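Long-range contacts in beta-galactosidase (Trichoderma reesei, PDB 3OGR), which probably hydrolyses terminal non-reducing beta-D-galactose residues from beta-D-galactosides, as a member of glycosyl hydrolase family 35: residues A[211-216]-A[275-280]; A[271-276]-A[315-320]. All blocks are in the same frame, centred on the assembly; numbering follows the deposited sequence.

Interaction 1. Residues A[211-216]-A[275-280]; sequences PLINND and SLVEFQ. With GAL (beta-D-galactopyranose), chain E.
Asn215 and Glu278 are brought together by their first torsions: CG of Asn215 lies between its backbone N and carbonyl carbon (chi1 68°), while CG of Glu278 lies beside its backbone N (chi1 -62°) and leads into an extended chain. Asn215 ND2 thus comes within 2.9 Å of Glu278 OE2, with amide and carboxylate planes 43° apart. The amide is hydrogen-bonded at both ends: OD1 accepts from Glu180 N and ND2 donates to Asn179 OD1. Farther from the sugar the contact is mostly van der Waals packing. Asn215 CB rests 3.7 Å from Val277 CG1, and Val277 CG2 touches Asn214 O (3.3 Å) and, on another side, Ile213 CD1 (3.8 Å). Ile213 and Val277 run alongside one another but point in opposite directions, and the same CD1 reaches Ser275 OG at 3.9 Å. Galactose O2 donates to Glu278 OE2 at 2.9 Å, and Glu278 OE1 lies 3.0 Å from galactose C1. Arg114 forms a salt bridge to OE2, and Tyr240 OH a hydrogen bond to OE1. Gripped at both oxygens, the carboxylate is probably restrained in rotation, with Asn215 beside it as a second-shell residue; OE1 at the anomeric C1 is consistent with the nucleophile of this retaining family.

Interaction 2. Residues A[271-276]-A[315-320]; sequences STPFSL and GVTIFN
Two neighbouring parallel strands of the family 35 TIM barrel, joined by a beta-alpha-beta crossover that includes helices 292-298 and 301-313, pair Ser275 with Ile318 and Leu276 with Phe319. Leu276 bonds on both sides of Phe319: its N donates to Ile318 O (2.8 Å), and its O accepts from Asn320 N (2.9 Å), the usual parallel pattern. Just before Ser275, Phe274 O takes two donors, Thr317 N at 2.9 Å (N-H...O 165°) and Ile318 N at 3.3 Å. Helix 301-313 ends in a Schellman motif at Gly315, whose phi is positive, and the chain then runs into the pairing. A chi1 of 174° swings the Phe274 ring away from its own N and onto residues 315-316: Val316 CG2 lies over one face, Gly315 C at the edge, and CD2 comes 3.4 Å from Val316 CA. Leu276 crosses Val316 at about a right angle, its CG 4.0 Å from Val316 CG2. On the other face of the sheet, Ile318 CD1 approaches Ser275 OG (3.4 Å). Buried polar atoms are thus matched within the contact: Phe274 O is gripped by two N-H donors, and the Ser275 hydroxyl is held by Pro273 O.

How the interactions relate
Both contacts are buried within the TIM barrel and share strand 275-280, including Ser275 and Leu276. Interaction 2 is a main-chain pairing at the start of that strand; interaction 1 relies on side chains and reaches as far as the corner at Val277 and Glu278, where Glu278 meets the galactose. Faces divide the work: Ser275 and Ile318 turn toward Ile213, where Ile213 CD1 and Ile318 CD1 meet at 4.1 Å, whereas Leu276 and Phe319 turn toward helix 301-313. Asn320 joins the two: its ND2 lies 2.9 Å from Val277 O and its O 2.8 Å from Phe279 N, both probable hydrogen bonds. The pairing of interaction 2 thus runs on beside the corner that presents Glu278.

Interaction 1. Residues A[211-216]-A[275-280]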
loop_
_atom_site.group_PDB
_atom_site.type_symbol
_atom_site.label_atom_id
_atom_site.label_comp_id
_atom_site.label_asym_id
_atom_site.label_seq_id
_atom_site.Cartn_x
_atom_site.Cartn_y
_atom_site.Cartn_z
ATOM N N PRO A 211 13.085 4.733 19.452
ATOM C CA PRO A 211 12.288 3.774 20.190
ATOM C C PRO A 211 11.852 2.587 19.288
ATOM O O PRO A 211 11.569 2.741 18.117
ATOM C CB PRO A 211 11.043 4.580 20.633
ATOM C CG PRO A 211 11.592 6.003 20.714
ATOM C CD PRO A 211 12.537 6.108 19.504
ATOM N N LEU A 212 11.773 1.436 19.932
ATOM C CA LEU A 212 11.313 0.208 19.261
ATOM C C LEU A 212 9.847 0.020 19.576
ATOM O O LEU A 212 9.409 0.089 20.742
ATOM C CB LEU A 212 12.047 -1.018 19.851
ATOM C CG LEU A 212 13.558 -0.985 19.597
ATOM C CD1 LEU A 212 14.249 -2.244 20.210
ATOM C CD2 LEU A 212 13.897 -0.831 18.161
ATOM N N ILE A 213 9.035 -0.178 18.523
ATOM C CA ILE A 213 7.599 -0.394 18.657
ATOM C C ILE A 213 7.266 -1.681 18.003
ATOM O O ILE A 213 7.845 -2.002 16.949
ATOM C CB ILE A 213 6.873 0.839 18.087
ATOM C CG1 ILE A 213 5.332 0.723 18.318
ATOM C CG2 ILE A 213 7.116 0.963 16.541
ATOM C CD1 ILE A 213 4.630 2.154 18.102
ATOM N N ASN A 214 6.367 -2.481 18.599
ATOM C CA ASN A 214 5.966 -3.737 17.960
ATOM C C ASN A 214 4.541 -3.669 17.429
ATOM O O ASN A 214 3.904 -2.627 17.518
ATOM C CB ASN A 214 6.205 -4.943 18.884
ATOM C CG ASN A 214 5.272 -4.975 20.039
ATOM O OD1 ASN A 214 4.620 -3.961 20.401
ATOM N ND2 ASN A 214 5.321 -6.107 20.766
ATOM N N ASN A 215 4.088 -4.792 16.818
ATOM C CA ASN A 215 2.761 -4.801 16.184
ATOM C C ASN A 215 2.110 -6.144 16.401
ATOM O O ASN A 215 1.926 -6.929 15.505
ATOM C CB ASN A 215 2.831 -4.419 14.668
ATOM C CG ASN A 215 3.525 -5.444 13.801
ATOM O OD1 ASN A 215 4.543 -6.039 14.163
ATOM N ND2 ASN A 215 3.025 -5.562 12.548
ATOM N N ASP A 216 1.705 -6.373 17.642
ATOM C CA ASP A 216 1.027 -7.605 17.991
ATOM C C ASP A 216 -0.226 -7.719 17.105
ATOM O O ASP A 216 -0.929 -6.732 16.852
ATOM C CB ASP A 216 0.722 -7.546 19.491
ATOM C CG ASP A 216 0.701 -8.847 20.173
ATOM O OD1 ASP A 216 0.802 -9.974 19.561
ATOM O OD2 ASP A 216 0.411 -8.808 21.439
ATOM N N SER A 275 -1.248 2.622 20.583
ATOM C CA SER A 275 -0.661 2.589 19.236
ATOM C C SER A 275 -1.314 1.483 18.392
ATOM O O SER A 275 -1.261 0.284 18.745
ATOM C CB SER A 275 0.848 2.293 19.356
ATOM O OG SER A 275 1.468 3.350 20.092
ATOM N N LEU A 276 -1.846 1.890 17.267
ATOM C CA LEU A 276 -2.345 0.923 16.259
ATOM C C LEU A 276 -1.368 1.024 15.090
ATOM O O LEU A 276 -1.398 1.975 14.279
ATOM C CB LEU A 276 -3.751 1.271 15.800
ATOM C CG LEU A 276 -4.844 1.046 16.904
ATOM C CD1 LEU A 276 -6.192 1.670 16.421
ATOM C CD2 LEU A 276 -5.023 -0.489 17.223
ATOM N N VAL A 277 -0.434 0.065 15.068
ATOM C CA VAL A 277 0.703 0.107 14.131
ATOM C C VAL A 277 0.275 -0.267 12.731
ATOM O O VAL A 277 0.834 0.152 11.737
ATOM C CB VAL A 277 1.876 -0.758 14.704
ATOM C CG1 VAL A 277 3.025 -0.850 13.666
ATOM C CG2 VAL A 277 2.423 -0.086 15.957
ATOM N N GLU A 278 -0.798 -1.086 12.649
ATOM C CA GLU A 278 -1.496 -1.309 11.346
ATOM C C GLU A 278 -2.979 -1.304 11.619
ATOM O O GLU A 278 -3.463 -2.144 12.411
ATOM C CB GLU A 278 -1.164 -2.677 10.750
ATOM C CG GLU A 278 0.348 -2.875 10.405
ATOM C CD GLU A 278 0.594 -4.267 9.917
ATOM O OE1 GLU A 278 -0.362 -4.879 9.359
ATOM O OE2 GLU A 278 1.710 -4.754 10.078
ATOM N N PHE A 279 -3.708 -0.383 11.013
ATOM C CA PHE A 279 -5.167 -0.496 11.053
ATOM C C PHE A 279 -5.678 -0.447 9.618
ATOM O O PHE A 279 -5.147 0.312 8.758
ATOM C CB PHE A 279 -5.773 0.667 11.835
ATOM C CG PHE A 279 -7.218 0.460 12.102
ATOM C CD1 PHE A 279 -7.655 -0.465 13.077
ATOM C CD2 PHE A 279 -8.169 1.086 11.284
ATOM C CE1 PHE A 279 -9.009 -0.679 13.292
ATOM C CE2 PHE A 279 -9.554 0.823 11.442
ATOM C CZ PHE A 279 -9.949 -0.046 12.480
ATOM N N GLN A 280 -6.700 -1.260 9.372
ATOM C CA GLN A 280 -7.252 -1.479 8.019
ATOM C C GLN A 280 -7.473 -0.179 7.216
ATOM O O GLN A 280 -8.252 0.681 7.618
ATOM C CB GLN A 280 -8.567 -2.228 8.236
ATOM C CG GLN A 280 -9.212 -2.661 6.915
ATOM C CD GLN A 280 -10.062 -3.899 7.106
ATOM O OE1 GLN A 280 -10.648 -4.133 8.180
ATOM N NE2 GLN A 280 -10.197 -4.656 6.030
HETATM C C1 GAL E . -1.123 -7.771 8.794
HETATM C C2 GAL E . 0.378 -8.018 8.430
HETATM C C3 GAL E . 0.742 -7.274 7.161
HETATM C C4 GAL E . -0.224 -7.652 6.032
HETATM C C5 GAL E . -1.647 -7.395 6.518
HETATM C C6 GAL E . -2.743 -7.865 5.538
HETATM O O1 GAL E . -1.610 -8.710 9.752
HETATM O O2 GAL E . 1.177 -7.512 9.497
HETATM O O3 GAL E . 2.062 -7.617 6.767
HETATM O O4 GAL E . -0.046 -9.044 5.781
HETATM O O5 GAL E . -1.902 -8.170 7.707
HETATM O O6 GAL E . -2.643 -7.095 4.342
#

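Interaction 2. Residues A[271-276]-A[315-320]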
loop_
_atom_site.group_PDB
_atom_site.type_symbol
_atom_site.label_atom_id
_atom_site.label_comp_id
_atom_site.label_asym_id
_atom_site.label_seq_id
_atom_site.Cartn_x
_atom_site.Cartn_y
_atom_site.Cartn_z
ATOM N N SER A 271 1.706 2.463 30.371
ATOM C CA SER A 271 2.781 3.460 30.481
ATOM C C SER A 271 3.149 4.072 29.112
ATOM O O SER A 271 4.005 4.970 29.043
ATOM C CB SER A 271 4.050 2.868 31.114
ATOM O OG SER A 271 4.604 1.834 30.316
ATOM N N THR A 272 2.589 3.476 28.023
ATOM C CA THR A 272 3.034 3.957 26.705
ATOM C C THR A 272 1.816 4.339 25.859
ATOM O O THR A 272 0.676 3.961 26.163
ATOM C CB THR A 272 3.901 2.821 25.963
ATOM O OG1 THR A 272 3.134 1.595 25.860
ATOM C CG2 THR A 272 5.149 2.557 26.778
ATOM N N PRO A 273 2.036 5.114 24.781
ATOM C CA PRO A 273 0.884 5.629 23.997
ATOM C C PRO A 273 0.085 4.505 23.339
ATOM O O PRO A 273 0.675 3.569 22.788
ATOM C CB PRO A 273 1.554 6.484 22.878
ATOM C CG PRO A 273 2.864 6.814 23.381
ATOM C CD PRO A 273 3.302 5.585 24.224
ATOM N N PHE A 274 -1.214 4.671 23.327
ATOM C CA PHE A 274 -2.067 3.673 22.618
ATOM C C PHE A 274 -1.763 3.750 21.108
ATOM O O PHE A 274 -1.947 4.788 20.480
ATOM C CB PHE A 274 -3.554 3.860 22.934
ATOM C CG PHE A 274 -4.444 2.947 22.108
ATOM C CD1 PHE A 274 -4.094 1.596 21.839
ATOM C CD2 PHE A 274 -5.631 3.476 21.576
ATOM C CE1 PHE A 274 -4.925 0.763 21.075
ATOM C CE2 PHE A 274 -6.495 2.637 20.803
ATOM C CZ PHE A 274 -6.124 1.314 20.539
ATOM N N SER A 275 -1.248 2.622 20.583
ATOM C CA SER A 275 -0.661 2.589 19.236
ATOM C C SER A 275 -1.314 1.483 18.392
ATOM O O SER A 275 -1.261 0.284 18.745
ATOM C CB SER A 275 0.848 2.293 19.356
ATOM O OG SER A 275 1.468 3.350 20.092
ATOM N N LEU A 276 -1.846 1.890 17.267
ATOM C CA LEU A 276 -2.345 0.923 16.259
ATOM C C LEU A 276 -1.368 1.024 15.090
ATOM O O LEU A 276 -1.398 1.975 14.279
ATOM C CB LEU A 276 -3.751 1.271 15.800
ATOM C CG LEU A 276 -4.844 1.046 16.904
ATOM C CD1 LEU A 276 -6.192 1.670 16.421
ATOM C CD2 LEU A 276 -5.023 -0.489 17.223
ATOM N N GLY A 315 -8.640 6.906 22.189
ATOM C CA GLY A 315 -7.488 7.716 22.468
ATOM C C GLY A 315 -6.239 7.272 21.687
ATOM O O GLY A 315 -5.097 7.485 22.184
ATOM N N VAL A 316 -6.405 6.706 20.496
ATOM C CA VAL A 316 -5.206 6.320 19.726
ATOM C C VAL A 316 -4.331 7.541 19.460
ATOM O O VAL A 316 -4.826 8.594 19.014
ATOM C CB VAL A 316 -5.574 5.584 18.454
ATOM C CG1 VAL A 316 -6.211 6.497 17.380
ATOM C CG2 VAL A 316 -4.326 4.851 17.853
ATOM N N THR A 317 -3.012 7.437 19.741
ATOM C CA THR A 317 -2.109 8.563 19.435
ATOM C C THR A 317 -0.954 8.172 18.567
ATOM O O THR A 317 -0.182 9.060 18.164
ATOM C CB THR A 317 -1.615 9.271 20.705
ATOM O OG1 THR A 317 -0.941 8.306 21.553
ATOM C CG2 THR A 317 -2.750 9.967 21.445
ATOM N N ILE A 318 -0.819 6.872 18.230
ATOM C CA ILE A 318 0.089 6.469 17.120
ATOM C C ILE A 318 -0.782 5.569 16.255
ATOM O O ILE A 318 -1.274 4.531 16.700
ATOM C CB ILE A 318 1.354 5.745 17.611
ATOM C CG1 ILE A 318 2.201 6.658 18.528
ATOM C CG2 ILE A 318 2.177 5.270 16.371
ATOM C CD1 ILE A 318 3.457 5.971 19.131
ATOM N N PHE A 319 -1.049 6.013 15.030
ATOM C CA PHE A 319 -2.155 5.406 14.240
ATOM C C PHE A 319 -1.668 5.352 12.796
ATOM O O PHE A 319 -1.524 6.391 12.155
ATOM C CB PHE A 319 -3.360 6.361 14.394
ATOM C CG PHE A 319 -4.671 5.895 13.749
ATOM C CD1 PHE A 319 -4.925 4.556 13.489
ATOM C CD2 PHE A 319 -5.656 6.822 13.477
ATOM C CE1 PHE A 319 -6.156 4.132 12.934
ATOM C CE2 PHE A 319 -6.902 6.404 12.946
ATOM C CZ PHE A 319 -7.134 5.071 12.690
ATOM N N ASN A 320 -1.504 4.114 12.279
ATOM C CA ASN A 320 -0.989 3.924 10.919
ATOM C C ASN A 320 -1.957 3.153 10.072
ATOM O O ASN A 320 -2.470 2.130 10.539
ATOM C CB ASN A 320 0.348 3.148 10.982
ATOM C CG ASN A 320 0.912 2.877 9.582
ATOM O OD1 ASN A 320 1.118 3.791 8.766
ATOM N ND2 ASN A 320 1.119 1.576 9.277
#